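DNA ligase (Archaeoglobus fulgidus, PDB 3GDE) probably seals nicks in double-stranded DNA during replication, recombination and repair, using ATP to form an enzyme-AMP intermediate. Local coordinates at residues M218-H223 / E348-P353; E356-L361 / I371-Q376; I196-G201 / P225-L230; P282-E287 / L335-F340. All blocks are in the same frame, centred on the assembly; numbering follows the deposited sequence.

Contact 1 of 4, residues M218-H223 / E348-P353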
loop_
_atom_site.group_PDB
_atom_site.type_symbol
_atom_site.label_atom_id
_atom_site.label_comp_id
_atom_site.label_asym_id
_atom_site.label_seq_id
_atom_site.Cartn_x
_atom_site.Cartn_y
_atom_site.Cartn_z
ATOM N N MET A 218 -16.747 -12.532 11.344
ATOM C CA MET A 218 -15.789 -11.463 11.651
ATOM C C MET A 218 -16.415 -10.071 11.489
ATOM O O MET A 218 -17.146 -9.803 10.528
ATOM C CB MET A 218 -14.511 -11.596 10.819
ATOM C CG MET A 218 -13.752 -12.890 11.067
ATOM S SD MET A 218 -12.136 -12.972 10.287
ATOM C CE MET A 218 -11.144 -12.053 11.462
ATOM N N LYS A 219 -16.137 -9.200 12.453
ATOM C CA LYS A 219 -16.706 -7.854 12.475
ATOM C C LYS A 219 -15.619 -6.785 12.516
ATOM O O LYS A 219 -14.464 -7.064 12.864
ATOM C CB LYS A 219 -17.629 -7.666 13.688
ATOM C CG LYS A 219 -18.853 -8.540 13.719
ATOM C CD LYS A 219 -19.465 -8.500 15.109
ATOM C CE LYS A 219 -20.562 -9.552 15.275
ATOM N NZ LYS A 219 -20.996 -9.636 16.707
ATOM N N ILE A 220 -16.008 -5.563 12.154
ATOM C CA ILE A 220 -15.176 -4.383 12.346
ATOM C C ILE A 220 -14.978 -4.172 13.845
ATOM O O ILE A 220 -15.931 -4.223 14.614
ATOM C CB ILE A 220 -15.838 -3.111 11.733
ATOM C CG1 ILE A 220 -16.044 -3.279 10.222
ATOM C CG2 ILE A 220 -15.022 -1.862 12.055
ATOM C CD1 ILE A 220 -16.990 -2.272 9.599
ATOM N N GLU A 221 -13.731 -3.960 14.248
ATOM C CA GLU A 221 -13.435 -3.539 15.603
ATOM C C GLU A 221 -12.632 -2.244 15.588
ATOM O O GLU A 221 -11.788 -2.029 14.704
ATOM C CB GLU A 221 -12.763 -4.658 16.428
ATOM C CG GLU A 221 -11.572 -5.343 15.796
ATOM C CD GLU A 221 -11.212 -6.672 16.483
ATOM O OE1 GLU A 221 -11.823 -7.716 16.141
ATOM O OE2 GLU A 221 -10.307 -6.670 17.354
ATOM N N ILE A 222 -12.918 -1.375 16.558
ATOM C CA ILE A 222 -12.280 -0.067 16.638
ATOM C C ILE A 222 -10.762 -0.194 16.791
ATOM O O ILE A 222 -10.260 -1.014 17.577
ATOM C CB ILE A 222 -12.877 0.828 17.758
ATOM C CG1 ILE A 222 -14.367 1.060 17.519
ATOM C CG2 ILE A 222 -12.169 2.186 17.797
ATOM C CD1 ILE A 222 -15.045 1.953 18.558
ATOM N N HIS A 223 -10.061 0.624 16.005
ATOM C CA HIS A 223 -8.601 0.681 15.937
ATOM C C HIS A 223 -8.000 -0.366 14.986
ATOM O O HIS A 223 -6.791 -0.382 14.756
ATOM C CB HIS A 223 -7.946 0.705 17.337
ATOM C CG HIS A 223 -8.436 1.827 18.208
ATOM N ND1 HIS A 223 -9.153 1.617 19.368
ATOM C CD2 HIS A 223 -8.344 3.172 18.065
ATOM C CE1 HIS A 223 -9.469 2.782 19.907
ATOM N NE2 HIS A 223 -8.985 3.741 19.138
ATOM N N GLU A 348 -20.855 -2.533 13.961
ATOM C CA GLU A 348 -20.869 -2.340 12.512
ATOM C C GLU A 348 -22.159 -1.669 12.082
ATOM O O GLU A 348 -23.223 -1.956 12.646
ATOM C CB GLU A 348 -20.794 -3.684 11.802
ATOM C CG GLU A 348 -19.432 -4.313 11.772
ATOM C CD GLU A 348 -19.371 -5.511 10.835
ATOM O OE1 GLU A 348 -20.426 -6.001 10.386
ATOM O OE2 GLU A 348 -18.255 -5.970 10.542
ATOM N N CYS A 349 -22.062 -0.783 11.088
ATOM C CA CYS A 349 -23.243 -0.124 10.516
ATOM C C CYS A 349 -23.080 0.106 9.009
ATOM O O CYS A 349 -23.847 0.847 8.388
ATOM C CB CYS A 349 -23.579 1.176 11.264
ATOM S SG CYS A 349 -22.394 2.531 11.094
ATOM N N ILE A 350 -22.090 -0.572 8.435
ATOM C CA ILE A 350 -21.825 -0.559 6.998
ATOM C C ILE A 350 -22.915 -1.211 6.150
ATOM O O ILE A 350 -23.015 -0.922 4.957
ATOM C CB ILE A 350 -20.454 -1.196 6.645
ATOM C CG1 ILE A 350 -20.321 -2.618 7.203
ATOM C CG2 ILE A 350 -19.315 -0.309 7.129
ATOM C CD1 ILE A 350 -19.323 -3.506 6.440
ATOM N N ASP A 351 -23.733 -2.073 6.756
ATOM C CA ASP A 351 -24.825 -2.740 6.030
ATOM C C ASP A 351 -26.062 -1.864 5.820
ATOM O O ASP A 351 -26.917 -2.201 4.999
ATOM C CB ASP A 351 -25.220 -4.070 6.691
ATOM C CG ASP A 351 -24.154 -5.155 6.535
ATOM O OD1 ASP A 351 -23.238 -5.016 5.698
ATOM O OD2 ASP A 351 -24.243 -6.170 7.253
ATOM N N LEU A 352 -26.167 -0.761 6.564
ATOM C CA LEU A 352 -27.137 0.299 6.249
ATOM C C LEU A 352 -26.745 0.761 4.830
ATOM O O LEU A 352 -25.559 0.803 4.517
ATOM C CB LEU A 352 -27.149 1.385 7.328
ATOM C CG LEU A 352 -27.291 0.872 8.776
ATOM C CD1 LEU A 352 -27.327 2.021 9.802
ATOM C CD2 LEU A 352 -28.499 -0.053 8.981
ATOM N N PRO A 353 -27.694 1.232 4.006
ATOM C CA PRO A 353 -28.402 2.449 3.778
ATOM C C PRO A 353 -27.594 3.713 4.077
ATOM O O PRO A 353 -27.482 4.137 5.224
ATOM C CB PRO A 353 -29.715 2.195 4.502
ATOM C CG PRO A 353 -29.985 0.677 4.008
ATOM C CD PRO A 353 -28.562 0.160 3.495
#

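Contact 2 of 4, residues E356-L361 / I371-Q376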
loop_
_atom_site.group_PDB
_atom_site.type_symbol
_atom_site.label_atom_id
_atom_site.label_comp_id
_atom_site.label_asym_id
_atom_site.label_seq_id
_atom_site.Cartn_x
_atom_site.Cartn_y
_atom_site.Cartn_z
ATOM N N GLU A 356 -29.304 6.275 6.019
ATOM C CA GLU A 356 -29.324 5.882 7.433
ATOM C C GLU A 356 -27.968 6.086 8.127
ATOM O O GLU A 356 -27.913 6.522 9.285
ATOM C CB GLU A 356 -29.778 4.427 7.583
ATOM C CG GLU A 356 -31.200 4.166 7.102
ATOM C CD GLU A 356 -31.748 2.813 7.544
ATOM O OE1 GLU A 356 -32.463 2.177 6.729
ATOM O OE2 GLU A 356 -31.475 2.394 8.701
ATOM N N ARG A 357 -26.877 5.768 7.425
ATOM C CA ARG A 357 -25.538 6.052 7.942
ATOM C C ARG A 357 -25.354 7.549 8.134
ATOM O O ARG A 357 -24.802 7.980 9.133
ATOM C CB ARG A 357 -24.440 5.497 7.029
ATOM C CG ARG A 357 -24.525 4.004 6.753
ATOM C CD ARG A 357 -23.196 3.468 6.255
ATOM N NE ARG A 357 -22.690 4.192 5.087
ATOM C CZ ARG A 357 -23.072 3.974 3.830
ATOM N NH1 ARG A 357 -23.978 3.048 3.548
ATOM N NH2 ARG A 357 -22.528 4.680 2.846
ATOM N N ARG A 358 -25.839 8.331 7.173
ATOM C CA ARG A 358 -25.775 9.794 7.242
ATOM C C ARG A 358 -26.393 10.337 8.548
ATOM O O ARG A 358 -25.785 11.157 9.240
ATOM C CB ARG A 358 -26.429 10.413 5.994
ATOM C CG ARG A 358 -26.491 11.937 5.981
ATOM C CD ARG A 358 -25.141 12.566 5.683
ATOM N NE ARG A 358 -25.067 13.936 6.190
ATOM C CZ ARG A 358 -24.072 14.790 5.946
ATOM N NH1 ARG A 358 -23.043 14.436 5.186
ATOM N NH2 ARG A 358 -24.114 16.013 6.465
ATOM N N LYS A 359 -27.585 9.855 8.891
ATOM C CA LYS A 359 -28.227 10.210 10.155
ATOM C C LYS A 359 -27.333 9.893 11.355
ATOM O O LYS A 359 -27.141 10.742 12.235
ATOM C CB LYS A 359 -29.577 9.511 10.279
ATOM C CG LYS A 359 -30.666 10.160 9.448
ATOM C CD LYS A 359 -31.855 9.225 9.270
ATOM C CE LYS A 359 -32.819 9.757 8.204
ATOM N NZ LYS A 359 -33.641 8.646 7.613
ATOM N N LEU A 360 -26.784 8.677 11.372
ATOM C CA LEU A 360 -25.812 8.265 12.381
ATOM C C LEU A 360 -24.611 9.188 12.442
ATOM O O LEU A 360 -24.149 9.530 13.524
ATOM C CB LEU A 360 -25.327 6.828 12.131
ATOM C CG LEU A 360 -26.267 5.667 12.456
ATOM C CD1 LEU A 360 -25.533 4.346 12.294
ATOM C CD2 LEU A 360 -26.874 5.806 13.871
ATOM N N LEU A 361 -24.093 9.565 11.279
ATOM C CA LEU A 361 -22.963 10.487 11.208
ATOM C C LEU A 361 -23.309 11.861 11.793
ATOM O O LEU A 361 -22.527 12.435 12.550
ATOM C CB LEU A 361 -22.476 10.631 9.762
ATOM C CG LEU A 361 -21.341 11.631 9.513
ATOM C CD1 LEU A 361 -20.018 11.134 10.090
ATOM C CD2 LEU A 361 -21.211 11.948 8.031
ATOM N N ILE A 371 -13.618 20.599 12.866
ATOM C CA ILE A 371 -14.315 19.344 12.532
ATOM C C ILE A 371 -15.670 19.645 11.890
ATOM O O ILE A 371 -16.554 20.221 12.527
ATOM C CB ILE A 371 -14.530 18.410 13.785
ATOM C CG1 ILE A 371 -13.201 18.002 14.451
ATOM C CG2 ILE A 371 -15.402 17.184 13.439
ATOM C CD1 ILE A 371 -12.205 17.231 13.566
ATOM N N LYS A 372 -15.832 19.246 10.632
ATOM C CA LYS A 372 -17.062 19.519 9.898
ATOM C C LYS A 372 -17.691 18.253 9.343
ATOM O O LYS A 372 -17.022 17.235 9.191
ATOM C CB LYS A 372 -16.788 20.490 8.743
ATOM C CG LYS A 372 -15.781 21.595 9.048
ATOM C CD LYS A 372 -16.413 22.719 9.843
ATOM C CE LYS A 372 -17.015 23.780 8.941
ATOM N NZ LYS A 372 -17.085 25.091 9.658
ATOM N N LEU A 373 -18.986 18.336 9.055
ATOM C CA LEU A 373 -19.665 17.379 8.199
ATOM C C LEU A 373 -19.619 17.840 6.752
ATOM O O LEU A 373 -19.752 19.034 6.469
ATOM C CB LEU A 373 -21.128 17.227 8.611
ATOM C CG LEU A 373 -21.592 15.972 9.360
ATOM C CD1 LEU A 373 -20.449 15.284 10.078
ATOM C CD2 LEU A 373 -22.721 16.319 10.330
ATOM N N ALA A 374 -19.428 16.892 5.840
ATOM C CA ALA A 374 -19.611 17.162 4.426
ATOM C C ALA A 374 -21.052 17.617 4.209
ATOM O O ALA A 374 -21.997 16.986 4.692
ATOM C CB ALA A 374 -19.309 15.923 3.588
ATOM N N LYS A 375 -21.208 18.733 3.513
ATOM C CA LYS A 375 -22.518 19.164 3.093
ATOM C C LYS A 375 -23.031 18.131 2.094
ATOM O O LYS A 375 -22.327 17.725 1.166
ATOM C CB LYS A 375 -22.448 20.576 2.487
ATOM C CG LYS A 375 -23.763 21.125 1.938
ATOM C CD LYS A 375 -23.595 22.571 1.435
ATOM C CE LYS A 375 -24.875 23.105 0.802
ATOM N NZ LYS A 375 -26.021 23.121 1.763
ATOM N N GLN A 376 -24.251 17.674 2.315
ATOM C CA GLN A 376 -24.855 16.734 1.406
ATOM C C GLN A 376 -26.206 17.251 0.944
ATOM O O GLN A 376 -26.969 17.803 1.728
ATOM C CB GLN A 376 -25.003 15.379 2.082
ATOM C CG GLN A 376 -25.377 14.258 1.144
ATOM C CD GLN A 376 -25.673 12.984 1.890
ATOM O OE1 GLN A 376 -24.841 12.080 1.940
ATOM N NE2 GLN A 376 -26.848 12.910 2.501
#

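Contact 3 of 4, residues I196-G201 / P225-L230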
loop_
_atom_site.group_PDB
_atom_site.type_symbol
_atom_site.label_atom_id
_atom_site.label_comp_id
_atom_site.label_asym_id
_atom_site.label_seq_id
_atom_site.Cartn_x
_atom_site.Cartn_y
_atom_site.Cartn_z
ATOM N N ILE A 196 -12.003 -6.034 6.184
ATOM C CA ILE A 196 -12.295 -5.464 7.508
ATOM C C ILE A 196 -11.226 -5.731 8.579
ATOM O O ILE A 196 -11.295 -5.163 9.668
ATOM C CB ILE A 196 -13.695 -5.852 8.059
ATOM C CG1 ILE A 196 -13.792 -7.354 8.305
ATOM C CG2 ILE A 196 -14.821 -5.334 7.149
ATOM C CD1 ILE A 196 -14.815 -7.717 9.352
ATOM N N THR A 197 -10.249 -6.585 8.272
ATOM C CA THR A 197 -9.154 -6.883 9.215
ATOM C C THR A 197 -7.815 -6.384 8.719
ATOM O O THR A 197 -6.945 -6.062 9.526
ATOM C CB THR A 197 -9.005 -8.395 9.514
ATOM O OG1 THR A 197 -8.694 -9.099 8.306
ATOM C CG2 THR A 197 -10.275 -8.957 10.131
ATOM N N ASN A 198 -7.654 -6.348 7.394
ATOM C CA ASN A 198 -6.394 -5.987 6.737
ATOM C C ASN A 198 -5.159 -6.770 7.226
ATOM O O ASN A 198 -4.030 -6.244 7.290
ATOM C CB ASN A 198 -6.190 -4.467 6.787
ATOM C CG ASN A 198 -7.116 -3.738 5.838
ATOM O OD1 ASN A 198 -6.867 -3.695 4.633
ATOM N ND2 ASN A 198 -8.207 -3.189 6.368
ATOM N N ASP A 199 -5.397 -8.039 7.552
ATOM C CA ASP A 199 -4.353 -8.979 7.911
ATOM C C ASP A 199 -4.733 -10.348 7.351
ATOM O O ASP A 199 -5.564 -11.049 7.934
ATOM C CB ASP A 199 -4.198 -9.037 9.438
ATOM C CG ASP A 199 -2.980 -9.849 9.886
ATOM O OD1 ASP A 199 -2.473 -10.704 9.121
ATOM O OD2 ASP A 199 -2.531 -9.633 11.027
ATOM N N LEU A 200 -4.122 -10.722 6.222
ATOM C CA LEU A 200 -4.389 -12.004 5.571
ATOM C C LEU A 200 -3.976 -13.199 6.408
ATOM O O LEU A 200 -4.554 -14.277 6.282
ATOM C CB LEU A 200 -3.711 -12.086 4.197
ATOM C CG LEU A 200 -4.607 -12.022 2.962
ATOM C CD1 LEU A 200 -3.848 -12.518 1.737
ATOM C CD2 LEU A 200 -5.915 -12.819 3.136
ATOM N N GLY A 201 -2.959 -13.010 7.241
ATOM C CA GLY A 201 -2.520 -14.038 8.178
ATOM C C GLY A 201 -3.598 -14.368 9.192
ATOM O O GLY A 201 -3.929 -15.539 9.388
ATOM N N PRO A 225 -8.161 -1.031 11.080
ATOM C CA PRO A 225 -8.609 -0.307 9.899
ATOM C C PRO A 225 -9.379 -1.189 8.947
ATOM O O PRO A 225 -9.072 -2.373 8.790
ATOM C CB PRO A 225 -7.299 0.153 9.246
ATOM C CG PRO A 225 -6.299 -0.855 9.700
ATOM C CD PRO A 225 -6.694 -1.178 11.105
ATOM N N VAL A 226 -10.389 -0.596 8.332
ATOM C CA VAL A 226 -11.130 -1.253 7.282
ATOM C C VAL A 226 -10.835 -0.591 5.935
ATOM O O VAL A 226 -10.638 0.630 5.845
ATOM C CB VAL A 226 -12.649 -1.459 7.641
ATOM C CG1 VAL A 226 -12.993 -0.921 9.039
ATOM C CG2 VAL A 226 -13.607 -0.958 6.543
ATOM N N ARG A 227 -10.737 -1.421 4.902
ATOM C CA ARG A 227 -10.431 -0.943 3.567
ATOM C C ARG A 227 -11.533 0.002 3.125
ATOM O O ARG A 227 -12.716 -0.339 3.194
ATOM C CB ARG A 227 -10.317 -2.111 2.602
ATOM C CG ARG A 227 -9.274 -1.907 1.554
ATOM C CD ARG A 227 -7.885 -2.030 2.139
ATOM N NE ARG A 227 -7.294 -3.342 1.888
ATOM C CZ ARG A 227 -6.718 -3.691 0.743
ATOM N NH1 ARG A 227 -6.665 -2.836 -0.269
ATOM N NH2 ARG A 227 -6.208 -4.902 0.601
ATOM N N MET A 228 -11.151 1.200 2.704
ATOM C CA MET A 228 -12.142 2.213 2.353
ATOM C C MET A 228 -12.939 1.844 1.100
ATOM O O MET A 228 -12.413 1.217 0.175
ATOM C CB MET A 228 -11.470 3.574 2.174
ATOM C CG MET A 228 -10.831 4.098 3.440
ATOM S SD MET A 228 -9.614 5.322 3.000
ATOM C CE MET A 228 -9.125 5.919 4.624
ATOM N N MET A 229 -14.209 2.219 1.088
ATOM C CA MET A 229 -15.020 2.107 -0.127
ATOM C C MET A 229 -14.517 3.130 -1.138
ATOM O O MET A 229 -14.258 4.280 -0.784
ATOM C CB MET A 229 -16.502 2.338 0.185
ATOM C CG MET A 229 -17.425 2.178 -1.003
ATOM S SD MET A 229 -19.131 2.188 -0.477
ATOM C CE MET A 229 -19.962 1.807 -2.022
ATOM N N LEU A 230 -14.369 2.712 -2.390
ATOM C CA LEU A 230 -13.795 3.578 -3.420
ATOM C C LEU A 230 -14.805 3.951 -4.499
ATOM O O LEU A 230 -15.722 3.185 -4.777
ATOM C CB LEU A 230 -12.579 2.894 -4.056
ATOM C CG LEU A 230 -11.426 2.464 -3.143
ATOM C CD1 LEU A 230 -10.363 1.736 -3.962
ATOM C CD2 LEU A 230 -10.822 3.657 -2.420
#

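Contact 4 of 4, residues P282-E287 / L335-F340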
loop_
_atom_site.group_PDB
_atom_site.type_symbol
_atom_site.label_atom_id
_atom_site.label_comp_id
_atom_site.label_asym_id
_atom_site.label_seq_id
_atom_site.Cartn_x
_atom_site.Cartn_y
_atom_site.Cartn_z
ATOM N N PRO A 282 -1.706 15.484 16.087
ATOM C CA PRO A 282 -2.221 15.820 17.422
ATOM C C PRO A 282 -3.357 16.844 17.387
ATOM O O PRO A 282 -4.309 16.736 18.176
ATOM C CB PRO A 282 -0.993 16.392 18.146
ATOM C CG PRO A 282 -0.029 16.752 17.070
ATOM C CD PRO A 282 -0.259 15.749 15.988
ATOM N N ASP A 283 -3.274 17.805 16.463
ATOM C CA ASP A 283 -4.310 18.825 16.313
ATOM C C ASP A 283 -5.685 18.247 15.976
ATOM O O ASP A 283 -6.688 18.603 16.602
ATOM C CB ASP A 283 -3.893 19.901 15.301
ATOM C CG ASP A 283 -3.447 19.330 13.950
ATOM O OD1 ASP A 283 -3.538 20.069 12.947
ATOM O OD2 ASP A 283 -2.996 18.169 13.880
ATOM N N ILE A 284 -5.726 17.354 14.986
ATOM C CA ILE A 284 -6.975 16.704 14.587
ATOM C C ILE A 284 -7.441 15.717 15.666
ATOM O O ILE A 284 -8.623 15.670 15.991
ATOM C CB ILE A 284 -6.855 16.037 13.175
ATOM C CG1 ILE A 284 -6.629 17.100 12.082
ATOM C CG2 ILE A 284 -8.073 15.170 12.852
ATOM C CD1 ILE A 284 -7.691 18.232 12.014
ATOM N N VAL A 285 -6.504 14.951 16.222
ATOM C CA VAL A 285 -6.794 14.036 17.338
ATOM C C VAL A 285 -7.552 14.738 18.486
ATOM O O VAL A 285 -8.617 14.268 18.909
ATOM C CB VAL A 285 -5.499 13.308 17.834
ATOM C CG1 VAL A 285 -5.702 12.624 19.180
ATOM C CG2 VAL A 285 -5.053 12.289 16.802
ATOM N N GLU A 286 -7.019 15.867 18.959
ATOM C CA GLU A 286 -7.657 16.631 20.040
ATOM C C GLU A 286 -9.055 17.117 19.672
ATOM O O GLU A 286 -9.971 17.029 20.495
ATOM C CB GLU A 286 -6.790 17.809 20.504
ATOM C CG GLU A 286 -5.612 17.421 21.388
ATOM C CD GLU A 286 -6.008 16.721 22.696
ATOM O OE1 GLU A 286 -5.156 15.985 23.243
ATOM O OE2 GLU A 286 -7.146 16.902 23.188
ATOM N N GLU A 287 -9.220 17.598 18.435
ATOM C CA GLU A 287 -10.517 18.094 17.952
ATOM C C GLU A 287 -11.560 16.993 17.873
ATOM O O GLU A 287 -12.746 17.242 18.078
ATOM C CB GLU A 287 -10.381 18.761 16.582
ATOM C CG GLU A 287 -9.457 19.953 16.559
ATOM C CD GLU A 287 -10.060 21.201 17.187
ATOM O OE1 GLU A 287 -11.310 21.321 17.227
ATOM O OE2 GLU A 287 -9.270 22.066 17.625
ATOM N N LEU A 335 -4.856 22.271 9.864
ATOM C CA LEU A 335 -5.728 21.305 9.211
ATOM C C LEU A 335 -7.154 21.379 9.724
ATOM O O LEU A 335 -7.399 21.829 10.844
ATOM C CB LEU A 335 -5.211 19.880 9.419
ATOM C CG LEU A 335 -3.788 19.503 9.005
ATOM C CD1 LEU A 335 -3.433 18.126 9.567
ATOM C CD2 LEU A 335 -3.610 19.540 7.500
ATOM N N GLU A 336 -8.091 20.934 8.890
ATOM C CA GLU A 336 -9.435 20.610 9.354
ATOM C C GLU A 336 -9.932 19.325 8.710
ATOM O O GLU A 336 -9.414 18.905 7.675
ATOM C CB GLU A 336 -10.412 21.765 9.156
ATOM C CG GLU A 336 -10.401 22.389 7.794
ATOM C CD GLU A 336 -11.137 23.703 7.773
ATOM O OE1 GLU A 336 -12.174 23.787 7.091
ATOM O OE2 GLU A 336 -10.684 24.648 8.451
ATOM N N ALA A 337 -10.917 18.701 9.351
ATOM C CA ALA A 337 -11.435 17.411 8.916
ATOM C C ALA A 337 -12.907 17.521 8.559
ATOM O O ALA A 337 -13.678 18.156 9.276
ATOM C CB ALA A 337 -11.222 16.353 9.996
ATOM N N HIS A 338 -13.271 16.910 7.434
ATOM C CA HIS A 338 -14.647 16.861 6.956
ATOM C C HIS A 338 -15.065 15.411 6.814
ATOM O O HIS A 338 -14.529 14.677 5.981
ATOM C CB HIS A 338 -14.789 17.584 5.618
ATOM C CG HIS A 338 -14.418 19.034 5.672
ATOM N ND1 HIS A 338 -15.334 20.042 5.468
ATOM C CD2 HIS A 338 -13.236 19.645 5.922
ATOM C CE1 HIS A 338 -14.731 21.211 5.579
ATOM N NE2 HIS A 338 -13.459 20.997 5.862
ATOM N N PHE A 339 -16.022 15.005 7.637
ATOM C CA PHE A 339 -16.496 13.640 7.655
ATOM C C PHE A 339 -17.705 13.462 6.751
ATOM O O PHE A 339 -18.562 14.342 6.675
ATOM C CB PHE A 339 -16.774 13.194 9.097
ATOM C CG PHE A 339 -15.539 13.150 9.950
ATOM C CD1 PHE A 339 -14.574 12.164 9.749
ATOM C CD2 PHE A 339 -15.321 14.111 10.946
ATOM C CE1 PHE A 339 -13.416 12.129 10.530
ATOM C CE2 PHE A 339 -14.163 14.076 11.742
ATOM C CZ PHE A 339 -13.210 13.081 11.524
ATOM N N PHE A 340 -17.739 12.330 6.043
ATOM C CA PHE A 340 -18.804 12.029 5.086
ATOM C C PHE A 340 -19.435 10.651 5.264
ATOM O O PHE A 340 -20.444 10.350 4.637
ATOM C CB PHE A 340 -18.325 12.216 3.638
ATOM C CG PHE A 340 -17.119 11.382 3.258
ATOM C CD1 PHE A 340 -17.260 10.044 2.879
ATOM C CD2 PHE A 340 -15.845 11.952 3.223
ATOM C CE1 PHE A 340 -16.152 9.275 2.501
ATOM C CE2 PHE A 340 -14.724 11.184 2.856
ATOM C CZ PHE A 340 -14.887 9.841 2.492
HETATM O O HOH W 1 -4.508 22.472 12.728
#

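Contact 1 of 4, residues M218-H223 / E348-P353
The backbone N of I220 donates to OE2 of E348 at 2.8 Å, with an N-H...O angle of 152°. This bond ties the linker between helix 200-216 and strand 230-233 to a loop of the adenylation domain, which is the nucleotidyltransferase domain of ATP-dependent DNA ligases. The N-H reaches OE2 on its anti side, 19° out of the carboxylate plane. CG of E348 lies anti to the carbonyl carbon (chi1 -77°) and the chain runs on extended, which carries the carboxylate across to the linker. OE2 also sits 3.1 Å from K219 CA. K219 CB is 3.6 Å from E348 OE2, and the two side chains cross at about a right angle, while the rest of the lysine leads away.

The I220 side chain packs along the glutamate chain. Its CG1 is 3.5 Å from E348 OE2, and its CD1 touches E348 CG. I196 of helix 187-197 also packs on both I220 and E348. I350, in a type I turn from C349 to L352, adds an apolar contact. It meets I220 tip to tip, with I350 CG2 3.9 Å from I220 CD1.

Contact 2 of 4, residues E356-L361 / I371-Q376
The guanidinium of R358 has Q376 CB over one face, 3.8 Å above the plane and off its centre. At its edge lies the carbonyl oxygen of A374. L373 CG approaches R358 NH2 obliquely, at 3.8 Å. Both terminal nitrogens of the arginine grip A374 O end-on: NH1 donates to A374 O at 2.8 Å and NH2 donates to the same oxygen at 2.9 Å. NH2 comes nearly in line with the C=O bond, at a C=O...N angle of 164°, whereas NH1 is tilted from the carbonyl plane. The two bonds fix the rotation of the guanidinium. CG of R358 stands opposite the backbone N (chi1 177°), and a bend at chi2 (75°) sends the chain toward the strand. The R358 and Q376 side chains lie antiparallel.

Helix 354-364 thus packs against strand 371-379 at its break, where A374 leaves the regular strand. This is part of the adenylation domain, and A374 lies close to F340, a predicted ATP-binding residue. NE of R358 forms a salt bridge with E362, one turn further along the helix. A leucine in place of R358 would probably leave A374 O without its two donors and E362 without its positive mate. Next to the arginine, L361 and L373 pass with their ends pointing opposite ways, and L361 CG rests 3.8 Å from L373 CD1.

Contact 3 of 4, residues I196-G201 / P225-L230
N198 reaches P225 and R227 with its amide. Its CB is 4.1 Å from P225 O, and CG lies a little closer to the same oxygen. At the tip the amide divides its work. ND2 donates to P225 O at 2.7 Å, with an N-H...O angle of 144°. The oxygen lies in the amide plane, but the donor stands above the carbonyl plane of P225, 52° out of it. OD1 accepts a weak bond from R227 NE at 2.8 Å and also touches R227 CD. It meets the guanidinium at its edge, with the amide and guanidinium planes 39° apart. R227 bends at chi2 and again at chi3, which brings NE back to the asparagine.

Replacing N198 with an alanine is likely to leave P225 O without this donor and R227 NE without its weak bond, so that the arginine could turn more freely. Beside the amide, I196 CA packs on V226 CB at 4.0 Å.

N198 has positive phi, just after helix 187-197. D199 follows as N-cap of helix 200-216, with OD1 accepting a weak capping bond from G201 N and a bond from R202 N. The contact therefore holds the N198-D199 junction between the two helices against the loop before strand 230-233. R227 is about 5 Å, side chain to side chain, from R272, a predicted ATP-binding residue.

Contact 4 of 4, residues P282-E287 / L335-F340
Helix 282-287 crosses strand 335-340 at -47°, with the segment axes 8.6 Å apart and I284 set against E336. This is helix-on-sheet packing inside the adenylation domain of the ligase. I284 does most of the work. Its first two torsions, chi1 -65° and chi2 -55°, together turn CD1 to the strand backbone. CD1 lies 3.8 Å from L335 O and also touches L335 CB and E336 CA. The I284 and L335 side chains meet at about a right angle. The other branch of I284, CG2, reaches A337 CB at 4.4 Å, a looser contact.

The CB of A337 faces the helix, while that of E336 points away from it. On the far side from the helix, E336 OE1 takes a weak bond from H338 NE2. I371 of the neighbouring strand 371-379 packs on A337 and also on E287 of the helix, so the helix covers both strands. L335 packs further on V316 and R319 of helix 313-321.

D283 OD1 brings the polar link, through a water. The other oxygen, OD2, forms a salt bridge with R319, outside the two segments. OD1 lies 3.9 Å from L335 CD1 and takes a hydrogen bond from the water at 2.6 Å. That water in turn accepts from L335 N at 2.9 Å, bridging helix to strand.

Contact 3 closes first along the chain, and its segments alternate with those of contact 1. Their centres are 11 Å apart, and I196 meets M218 to I220. Contact 4 lies between the two segments of contact 1, and contact 2 follows both. Contacts 2 and 4, centres 15 Å apart, share a sheet in which strands 335-342 and 371-379 are parallel neighbours. Contact 1, about 17 Å from contact 2 between centres, reaches it through L352 and R357. Contact 3 joins the turn after helix 187-197 to the loop before strand 230-233, and contact 1 joins that loop to 348-353; together they probably tie the N-terminal helices to the adenylation domain. Contacts 2 and 4 pack helices on its strands, near the predicted ATP site.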